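Local atomic coordinates of Aureochrome1-like protein (Ochromonas danica, PDB entry 6I20), a protein that binds flavin mononucleotide in a PAS domain and probably acts as a blue-light photoreceptor. Residues A[78-83]-A[125-130]; A[92-97]-A[119-124]. One frame throughout, in Å; residues are numbered along the deposited sequence.

After the first two strands and the helices up to 63-75, the chain enters strand 79-86, turns back along strand 92-103, returns through strand 109-119 and then folds helix 121-130 across the sheet. Contact 2 closes the inner loop, joining strand 92-103 to the start of that helix, and contact 1 closes the outer one around it, joining strand 79-86 to the helix's later turns. The two are thus nested, not crossed. Neighbouring strands link them directly: Val-81 O lies 2.8 Å from Leu-97 N, a probable hydrogen bond. Together they fasten the C-terminal helix to the sheet of the PAS fold, with the flavin on the other face.

Contact 1 (A[78-83]-A[125-130]); sequences DTTVVL and KAFLKN
Leu-128 CD2 packs 3.7 Å from Val-82 O, and no hydrogen bond joins strand 79-83 to helix 125-130. The main weight falls on Phe-127. Its CG stands anti to the backbone N (chi1 178°), which carries the ring out from the helix to the strand. Val-82 CG2 presses on one ring face almost at its centre, 3.4 Å from the centroid and 13° off the normal, a close CH-pi contact. Toward the far end of the ring, Thr-80 CG2 meets Phe-127 CZ obliquely at 3.9 Å, and Leu-128 CD2 adds looser packing on Val-82 CB. An alanine in place of Phe-127 would take away the ring and would probably leave Val-82 CG2 without its aromatic partner, opening a gap between helix and strand. The two axes approach to 8.9 Å and run at 129° to each other. Thr-80 and Val-82 point to helix 121-130, while Val-81 and Leu-83 on the other face pack against helix 63-75, and Leu-83 also touches the flavin; strand 92-103 flanks this edge strand through backbone hydrogen bonds.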
ATOM      1  N   ASP A  78      -2.685   9.149   8.617  1.00 23.69           N
ATOM      2  CA  ASP A  78      -1.600   8.224   8.202  1.00 25.18           C
ATOM      3  C   ASP A  78      -1.709   6.969   9.056  1.00 22.57           C
ATOM      4  O   ASP A  78      -1.953   7.073  10.291  1.00 26.95           O
ATOM      5  CB  ASP A  78      -0.178   8.721   8.510  1.00 27.66           C
ATOM      6  CG  ASP A  78       0.307   9.864   7.642  1.00 31.13           C
ATOM      7  OD1 ASP A  78      -0.394  10.319   6.734  1.00 32.32           O
ATOM      8  OD2 ASP A  78       1.459  10.280   7.891  1.00 31.87           O
ATOM      9  N   THR A  79      -1.308   5.837   8.499  0.50 20.52           N
ATOM     10  CA  THR A  79      -1.637   4.592   9.150  0.50 20.30           C
ATOM     11  C   THR A  79      -0.600   3.512   8.858  0.50 17.83           C
ATOM     12  O   THR A  79      -0.094   3.431   7.739  0.50 17.86           O
ATOM     13  CB  THR A  79      -3.034   4.181   8.642  0.50 21.78           C
ATOM     14  OG1 THR A  79      -3.949   5.245   8.938  0.50 24.28           O
ATOM     15  CG2 THR A  79      -3.494   2.936   9.318  0.50 22.31           C
ATOM     16  N   THR A  80      -0.291   2.700   9.872  1.00 17.47           N
ATOM     17  CA  THR A  80       0.583   1.555   9.737  1.00 17.74           C
ATOM     18  C   THR A  80      -0.223   0.326  10.165  1.00 17.14           C
ATOM     19  O   THR A  80      -0.792   0.304  11.268  1.00 17.85           O
ATOM     20  CB  THR A  80       1.787   1.655  10.683  1.00 19.24           C
ATOM     21  OG1 THR A  80       2.438   2.904  10.492  1.00 21.39           O
ATOM     22  CG2 THR A  80       2.783   0.540  10.435  1.00 20.66           C
ATOM     23  N   VAL A  81      -0.211  -0.693   9.325  1.00 16.47           N
ATOM     24  CA  VAL A  81      -0.798  -2.004   9.704  1.00 18.00           C
ATOM     25  C   VAL A  81       0.173  -3.096   9.289  1.00 17.28           C
ATOM     26  O   VAL A  81       1.043  -2.896   8.404  1.00 19.55           O
ATOM     27  CB  VAL A  81      -2.190  -2.322   9.089  1.00 20.79           C
ATOM     28  CG1 VAL A  81      -3.241  -1.323   9.528  1.00 21.91           C
ATOM     29  CG2 VAL A  81      -2.097  -2.439   7.589  1.00 20.83           C
ATOM     30  N   VAL A  82       0.037  -4.246   9.914  1.00 17.75           N
ATOM     31  CA  VAL A  82       0.733  -5.441   9.448  1.00 18.06           C
ATOM     32  C   VAL A  82      -0.372  -6.431   9.087  1.00 18.40           C
ATOM     33  O   VAL A  82      -1.244  -6.711   9.913  1.00 19.27           O
ATOM     34  CB  VAL A  82       1.699  -6.025  10.496  1.00 19.96           C
ATOM     35  CG1 VAL A  82       2.239  -7.363  10.040  1.00 21.89           C
ATOM     36  CG2 VAL A  82       2.856  -5.047  10.679  1.00 20.66           C
ATOM     37  N   LEU A  83      -0.313  -6.936   7.872  1.00 16.88           N
ATOM     38  CA  LEU A  83      -1.342  -7.893   7.425  1.00 17.16           C
ATOM     39  C   LEU A  83      -0.769  -8.866   6.431  1.00 17.44           C
ATOM     40  O   LEU A  83       0.228  -8.616   5.771  1.00 17.19           O
ATOM     41  CB  LEU A  83      -2.572  -7.163   6.887  1.00 17.25           C
ATOM     42  CG  LEU A  83      -2.576  -6.673   5.447  1.00 16.47           C
ATOM     43  CD1 LEU A  83      -3.936  -6.048   5.099  1.00 17.92           C
ATOM     44  CD2 LEU A  83      -1.491  -5.650   5.140  1.00 17.14           C
ATOM     45  N   LYS A 125       4.023 -11.123  14.400  1.00 28.95           N
ATOM     46  CA  LYS A 125       3.330 -11.492  15.644  1.00 30.75           C
ATOM     47  C   LYS A 125       3.639 -10.518  16.780  1.00 30.73           C
ATOM     48  O   LYS A 125       2.733 -10.106  17.533  1.00 32.14           O
ATOM     49  CB  LYS A 125       3.648 -12.921  16.060  1.00 34.34           C
ATOM     50  CG  LYS A 125       3.170 -14.019  15.111  1.00 36.13           C
ATOM     51  CD  LYS A 125       1.705 -13.924  14.631  1.00 36.13           C
ATOM     52  CE  LYS A 125       1.537 -13.404  13.213  1.00 34.64           C
ATOM     53  NZ  LYS A 125       2.088 -14.441  12.302  1.00 37.25           N
ATOM     54  N   ALA A 126       4.891 -10.099  16.861  1.00 31.61           N
ATOM     55  CA  ALA A 126       5.301  -9.125  17.883  1.00 31.78           C
ATOM     56  C   ALA A 126       4.639  -7.757  17.647  1.00 28.62           C
ATOM     57  O   ALA A 126       4.170  -7.123  18.581  1.00 30.30           O
ATOM     58  CB  ALA A 126       6.820  -8.961  17.913  1.00 33.22           C
ATOM     59  N   PHE A 127       4.548  -7.348  16.379  1.00 27.55           N
ATOM     60  CA  PHE A 127       3.924  -6.080  16.044  1.00 27.04           C
ATOM     61  C   PHE A 127       2.458  -6.096  16.468  1.00 27.33           C
ATOM     62  O   PHE A 127       1.963  -5.142  17.053  1.00 27.01           O
ATOM     63  CB  PHE A 127       4.105  -5.766  14.543  1.00 25.54           C
ATOM     64  CG  PHE A 127       3.447  -4.497  14.077  1.00 25.22           C
ATOM     65  CD1 PHE A 127       2.060  -4.416  13.879  1.00 24.78           C
ATOM     66  CD2 PHE A 127       4.212  -3.374  13.774  1.00 27.56           C
ATOM     67  CE1 PHE A 127       1.450  -3.255  13.457  1.00 24.07           C
ATOM     68  CE2 PHE A 127       3.616  -2.217  13.304  1.00 27.13           C
ATOM     69  CZ  PHE A 127       2.234  -2.137  13.166  1.00 26.33           C
ATOM     70  N   LEU A 128       1.749  -7.171  16.094  1.00 26.94           N
ATOM     71  CA  LEU A 128       0.335  -7.263  16.381  1.00 27.26           C
ATOM     72  C   LEU A 128       0.033  -7.338  17.868  1.00 29.22           C
ATOM     73  O   LEU A 128      -0.920  -6.729  18.360  1.00 30.81           O
ATOM     74  CB  LEU A 128      -0.247  -8.456  15.591  1.00 27.76           C
ATOM     75  CG  LEU A 128      -0.210  -8.288  14.054  1.00 26.70           C
ATOM     76  CD1 LEU A 128      -0.489  -9.627  13.361  1.00 27.06           C
ATOM     77  CD2 LEU A 128      -1.183  -7.228  13.588  1.00 26.64           C
ATOM     78  N   LYS A 129       0.905  -7.994  18.607  1.00 30.31           N
ATOM     79  CA  LYS A 129       0.776  -8.032  20.036  1.00 32.93           C
ATOM     80  C   LYS A 129       0.920  -6.666  20.722  1.00 32.90           C
ATOM     81  O   LYS A 129       0.194  -6.343  21.674  1.00 37.62           O
ATOM     82  CB  LYS A 129       1.794  -9.007  20.598  1.00 35.35           C
ATOM     83  CG  LYS A 129       1.415  -9.510  21.963  1.00 39.25           C
ATOM     84  CD  LYS A 129       2.087 -10.840  22.212  1.00 40.55           C
ATOM     85  CE  LYS A 129       3.461 -10.585  22.784  1.00 43.32           C
ATOM     86  NZ  LYS A 129       3.368 -10.395  24.256  1.00 45.61           N
ATOM     87  N   ASN A 130       1.852  -5.870  20.195  1.00 32.35           N
ATOM     88  CA  ASN A 130       2.148  -4.547  20.712  1.00 32.99           C
ATOM     89  C   ASN A 130       1.139  -3.465  20.329  1.00 29.42           C
ATOM     90  O   ASN A 130       1.092  -2.429  20.970  1.00 37.50           O
ATOM     91  CB  ASN A 130       3.556  -4.092  20.273  1.00 34.33           C
ATOM     92  CG  ASN A 130       4.030  -2.860  21.026  1.00 33.36           C
ATOM     93  OD1 ASN A 130       3.687  -2.675  22.111  1.00 45.48           O
ATOM     94  ND2 ASN A 130       4.775  -2.008  20.366  1.00 41.84           N
TER

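Contact 2 (A[92-97]-A[119-124]); sequences TFWNQL and VSEDYA. With FMN (flavin mononucleotide), chain E.
Strand 92-97 meets segment 119-124 where the chain leaves the sheet for a helix: Val-119 N donates to Trp-94 O at 3.0 Å, nearly straight at 167°, and a water bridges Trp-94 N to Val-119 O. Just beyond, Ser-120 caps the helix, its OG accepting from Tyr-123 N. The indole of Trp-94 lies under the first turn. Ala-124 CB sits over one face, offset toward the rim, 3.5 Å from Trp-94 CD2, while the Glu-121 chain passes obliquely with its CG 3.8 Å from Trp-94 NE1; Val-119 CG2 packs on Trp-94 CB. Gln-96 keeps CG anti to its backbone N (chi1 -179°) and stays extended to the amide, which carries OE1 out to the Tyr-123 hydroxyl. There Tyr-123 OH donates to Gln-96 OE1 over an unusually short 2.5 Å, in the carbonyl plane on a lone pair, and links the tyrosine hydroxyl to the strand. Asn-95 and Leu-97 reach the flavin: Asn-95 ND2 makes a weak hydrogen bond to FMN O4 and is also hydrogen-bonded to Asn-85 OD1, and Leu-97 CD2 lies 3.5 Å from FMN C4A. Strand 92-103 runs between strands 79-86 and 109-119; Trp-94 and Gln-96 pack against helix 121-130 on one face of the sheet, with the cofactor site of the PAS fold on the other.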
ATOM      1  N   THR A  92       2.226 -16.429   0.296  1.00 19.92           N
ATOM      2  CA  THR A  92       1.879 -15.364   1.230  1.00 19.70           C
ATOM      3  C   THR A  92       3.093 -14.720   1.843  1.00 20.53           C
ATOM      4  O   THR A  92       4.168 -15.318   1.906  1.00 22.34           O
ATOM      5  CB  THR A  92       0.950 -15.841   2.341  1.00 20.19           C
ATOM      6  OG1 THR A  92       1.552 -16.903   3.076  1.00 22.79           O
ATOM      7  CG2 THR A  92      -0.384 -16.346   1.746  1.00 20.92           C
ATOM      8  N   PHE A  93       2.891 -13.491   2.300  1.00 18.86           N
ATOM      9  CA  PHE A  93       3.920 -12.756   3.019  1.00 19.53           C
ATOM     10  C   PHE A  93       3.242 -11.806   3.967  1.00 18.88           C
ATOM     11  O   PHE A  93       2.129 -11.361   3.717  1.00 17.70           O
ATOM     12  CB  PHE A  93       4.860 -12.020   2.059  1.00 20.93           C
ATOM     13  CG  PHE A  93       4.228 -10.933   1.243  1.00 19.75           C
ATOM     14  CD1 PHE A  93       3.556 -11.235   0.063  1.00 19.70           C
ATOM     15  CD2 PHE A  93       4.298  -9.592   1.618  1.00 18.56           C
ATOM     16  CE1 PHE A  93       2.973 -10.250  -0.725  1.00 19.36           C
ATOM     17  CE2 PHE A  93       3.724  -8.606   0.825  1.00 18.85           C
ATOM     18  CZ  PHE A  93       3.062  -8.928  -0.337  1.00 19.44           C
ATOM     19  N   TRP A  94       3.953 -11.460   5.037  1.00 19.13           N
ATOM     20  CA  TRP A  94       3.480 -10.412   5.951  1.00 18.65           C
ATOM     21  C   TRP A  94       3.960  -9.064   5.439  1.00 17.66           C
ATOM     22  O   TRP A  94       5.143  -8.905   5.127  1.00 18.63           O
ATOM     23  CB  TRP A  94       3.968 -10.658   7.375  1.00 19.74           C
ATOM     24  CG  TRP A  94       3.278 -11.811   8.019  1.00 21.79           C
ATOM     25  CD1 TRP A  94       3.691 -13.115   8.053  1.00 25.17           C
ATOM     26  CD2 TRP A  94       2.004 -11.776   8.642  1.00 21.52           C
ATOM     27  NE1 TRP A  94       2.760 -13.885   8.706  1.00 27.34           N
ATOM     28  CE2 TRP A  94       1.713 -13.092   9.076  1.00 24.56           C
ATOM     29  CE3 TRP A  94       1.077 -10.768   8.884  1.00 21.91           C
ATOM     30  CZ2 TRP A  94       0.549 -13.398   9.755  1.00 25.74           C
ATOM     31  CZ3 TRP A  94      -0.041 -11.053   9.587  1.00 24.11           C
ATOM     32  CH2 TRP A  94      -0.302 -12.359  10.020  1.00 25.12           C
ATOM     33  N   ASN A  95       3.040  -8.115   5.379  1.00 16.20           N
ATOM     34  CA  ASN A  95       3.275  -6.787   4.818  1.00 16.09           C
ATOM     35  C   ASN A  95       3.067  -5.778   5.944  1.00 16.35           C
ATOM     36  O   ASN A  95       1.966  -5.622   6.458  1.00 16.42           O
ATOM     37  CB  ASN A  95       2.254  -6.564   3.691  1.00 15.06           C
ATOM     38  CG  ASN A  95       2.339  -5.224   2.998  1.00 15.19           C
ATOM     39  OD1 ASN A  95       3.169  -4.378   3.347  1.00 16.59           O
ATOM     40  ND2 ASN A  95       1.502  -5.033   1.979  1.00 15.77           N
ATOM     41  N   GLN A  96       4.146  -5.047   6.311  1.00 16.88           N
ATOM     42  CA  GLN A  96       4.000  -3.835   7.124  1.00 16.82           C
ATOM     43  C   GLN A  96       3.748  -2.709   6.167  1.00 15.67           C
ATOM     44  O   GLN A  96       4.644  -2.321   5.371  1.00 16.38           O
ATOM     45  CB  GLN A  96       5.237  -3.580   7.988  1.00 17.32           C
ATOM     46  CG  GLN A  96       5.057  -2.348   8.846  1.00 18.70           C
ATOM     47  CD  GLN A  96       6.261  -2.109   9.727  1.00 20.50           C
ATOM     48  OE1 GLN A  96       6.541  -2.909  10.556  1.00 23.60           O
ATOM     49  NE2 GLN A  96       6.968  -1.016   9.505  1.00 22.35           N
ATOM     50  N   LEU A  97       2.485  -2.258   6.143  1.00 15.31           N
ATOM     51  CA  LEU A  97       1.952  -1.347   5.168  1.00 14.07           C
ATOM     52  C   LEU A  97       1.754   0.023   5.790  1.00 14.90           C
ATOM     53  O   LEU A  97       1.122   0.149   6.810  1.00 16.26           O
ATOM     54  CB  LEU A  97       0.584  -1.885   4.703  1.00 15.10           C
ATOM     55  CG  LEU A  97      -0.219  -1.005   3.789  1.00 15.60           C
ATOM     56  CD1 LEU A  97       0.474  -0.726   2.456  1.00 15.63           C
ATOM     57  CD2 LEU A  97      -1.588  -1.652   3.523  1.00 16.51           C
ATOM     58  N   VAL A 119       7.909  -8.386   6.062  1.00 20.65           N
ATOM     59  CA  VAL A 119       8.440  -8.677   7.390  1.00 21.91           C
ATOM     60  C   VAL A 119       8.268 -10.159   7.735  1.00 22.88           C
ATOM     61  O   VAL A 119       7.435 -10.835   7.126  1.00 23.63           O
ATOM     62  CB  VAL A 119       7.809  -7.762   8.461  1.00 22.31           C
ATOM     63  CG1 VAL A 119       8.042  -6.307   8.113  1.00 22.04           C
ATOM     64  CG2 VAL A 119       6.324  -8.008   8.637  1.00 22.12           C
ATOM     65  N   SER A 120       9.032 -10.659   8.701  1.00 25.02           N
ATOM     66  CA  SER A 120       8.939 -12.061   9.098  1.00 27.00           C
ATOM     67  C   SER A 120       7.675 -12.300   9.899  1.00 27.38           C
ATOM     68  O   SER A 120       7.094 -11.383  10.456  1.00 27.23           O
ATOM     69  CB  SER A 120      10.159 -12.470   9.926  1.00 30.19           C
ATOM     70  OG  SER A 120      10.215 -11.795  11.186  1.00 32.49           O
ATOM     71  N   GLU A 121       7.267 -13.559   9.962  1.00 29.54           N
ATOM     72  CA  GLU A 121       6.127 -13.976  10.777  1.00 29.56           C
ATOM     73  C   GLU A 121       6.370 -13.626  12.258  1.00 30.27           C
ATOM     74  O   GLU A 121       5.459 -13.139  12.934  1.00 29.62           O
ATOM     75  CB  GLU A 121       5.915 -15.480  10.609  1.00 31.98           C
ATOM     76  CG  GLU A 121       4.640 -16.023  11.212  1.00 32.62           C
ATOM     77  CD  GLU A 121       4.543 -17.536  11.029  1.00 30.05           C
ATOM     78  OE1 GLU A 121       4.425 -17.996   9.912  1.00 35.04           O
ATOM     79  OE2 GLU A 121       4.638 -18.221  12.034  1.00 43.22           O
ATOM     80  N   ASP A 122       7.594 -13.839  12.749  1.00 30.91           N
ATOM     81  CA  ASP A 122       7.925 -13.500  14.124  1.00 32.94           C
ATOM     82  C   ASP A 122       7.814 -11.996  14.359  1.00 30.62           C
ATOM     83  O   ASP A 122       7.249 -11.569  15.358  1.00 32.99           O
ATOM     84  CB  ASP A 122       9.332 -13.975  14.501  1.00 34.95           C
ATOM     85  CG  ASP A 122       9.411 -15.471  14.830  1.00 34.88           C
ATOM     86  OD1 ASP A 122       8.412 -16.224  14.782  1.00 40.49           O
ATOM     87  OD2 ASP A 122      10.509 -15.865  15.163  1.00 39.95           O
ATOM     88  N   TYR A 123       8.299 -11.182  13.416  1.00 29.15           N
ATOM     89  CA  TYR A 123       8.166  -9.711  13.536  1.00 26.35           C
ATOM     90  C   TYR A 123       6.682  -9.333  13.526  1.00 25.37           C
ATOM     91  O   TYR A 123       6.270  -8.495  14.344  1.00 28.03           O
ATOM     92  CB  TYR A 123       8.937  -8.996  12.425  1.00 27.54           C
ATOM     93  CG  TYR A 123       8.789  -7.489  12.425  1.00 27.45           C
ATOM     94  CD1 TYR A 123       7.643  -6.901  11.895  1.00 26.77           C
ATOM     95  CD2 TYR A 123       9.784  -6.647  12.893  1.00 30.01           C
ATOM     96  CE1 TYR A 123       7.464  -5.543  11.858  1.00 26.28           C
ATOM     97  CE2 TYR A 123       9.617  -5.275  12.858  1.00 30.76           C
ATOM     98  CZ  TYR A 123       8.454  -4.715  12.339  1.00 28.19           C
ATOM     99  OH  TYR A 123       8.315  -3.335  12.311  1.00 30.44           O
ATOM    100  N   ALA A 124       5.918  -9.934  12.633  1.00 25.08           N
ATOM    101  CA  ALA A 124       4.490  -9.656  12.514  1.00 24.82           C
ATOM    102  C   ALA A 124       3.746  -9.968  13.804  1.00 25.96           C
ATOM    103  O   ALA A 124       2.922  -9.168  14.262  1.00 26.31           O
ATOM    104  CB  ALA A 124       3.869 -10.420  11.333  1.00 24.43           C
TER
HETATM  105  N1  FMN E 401      -4.042  -3.373   0.969  1.00 14.14           N
HETATM  106  C2  FMN E 401      -3.225  -4.443   1.073  1.00 15.04           C
HETATM  107  O2  FMN E 401      -3.706  -5.511   1.517  1.00 15.88           O
HETATM  108  N3  FMN E 401      -1.921  -4.423   0.703  1.00 14.04           N
HETATM  109  C4  FMN E 401      -1.326  -3.293   0.216  1.00 13.47           C
HETATM  110  O4  FMN E 401      -0.094  -3.295  -0.050  1.00 14.05           O
HETATM  111  C4A FMN E 401      -2.151  -2.144   0.054  1.00 12.54           C
HETATM  112  N5  FMN E 401      -1.620  -0.985  -0.452  1.00 12.87           N
HETATM  113  C5A FMN E 401      -2.424   0.105  -0.505  1.00 12.63           C
HETATM  114  C6  FMN E 401      -1.914   1.325  -0.998  1.00 12.73           C
HETATM  115  C7  FMN E 401      -2.674   2.445  -1.073  1.00 13.05           C
HETATM  116  C7M FMN E 401      -2.072   3.773  -1.585  1.00 14.11           C
HETATM  117  C8  FMN E 401      -4.048   2.424  -0.652  1.00 14.41           C
HETATM  118  C8M FMN E 401      -4.893   3.655  -0.715  1.00 15.82           C
HETATM  119  C9  FMN E 401      -4.571   1.248  -0.172  1.00 13.87           C
HETATM  120  C9A FMN E 401      -3.807   0.095  -0.059  1.00 13.55           C
HETATM  121  N10 FMN E 401      -4.367  -1.132   0.378  1.00 13.93           N
HETATM  122  C10 FMN E 401      -3.539  -2.210   0.495  1.00 13.77           C
HETATM  123  C1' FMN E 401      -5.717  -1.193   0.928  1.00 14.58           C
HETATM  124  C2' FMN E 401      -6.837  -1.492  -0.072  1.00 14.93           C
HETATM  125  O2' FMN E 401      -6.518  -0.853  -1.318  1.00 16.28           O
HETATM  126  C3' FMN E 401      -8.148  -0.932   0.458  1.00 18.57           C
HETATM  127  O3' FMN E 401      -8.041   0.469   0.764  1.00 19.98           O
HETATM  128  C4' FMN E 401      -8.701  -1.648   1.669  1.00 21.25           C
HETATM  129  O4' FMN E 401      -8.765  -3.052   1.363  1.00 22.00           O
HETATM  130  C5' FMN E 401     -10.150  -1.149   1.992  1.00 23.93           C
HETATM  131  O5' FMN E 401     -10.894  -0.908   0.751  1.00 26.31           O
HETATM  132  P   FMN E 401     -12.501  -1.001   0.840  0.80 27.53           P
HETATM  133  O1P FMN E 401     -13.003  -0.808  -0.537  0.80 27.92           O
HETATM  134  O2P FMN E 401     -12.811  -2.329   1.396  0.80 31.40           O
HETATM  135  O3P FMN E 401     -12.868   0.128   1.795  0.80 31.28           O
HETATM  136  O   HOH W   1       6.560 -12.702   5.334  1.00 26.94           O
HETATM  137  O   HOH W   2       2.223 -16.908   7.577  1.00 49.20           O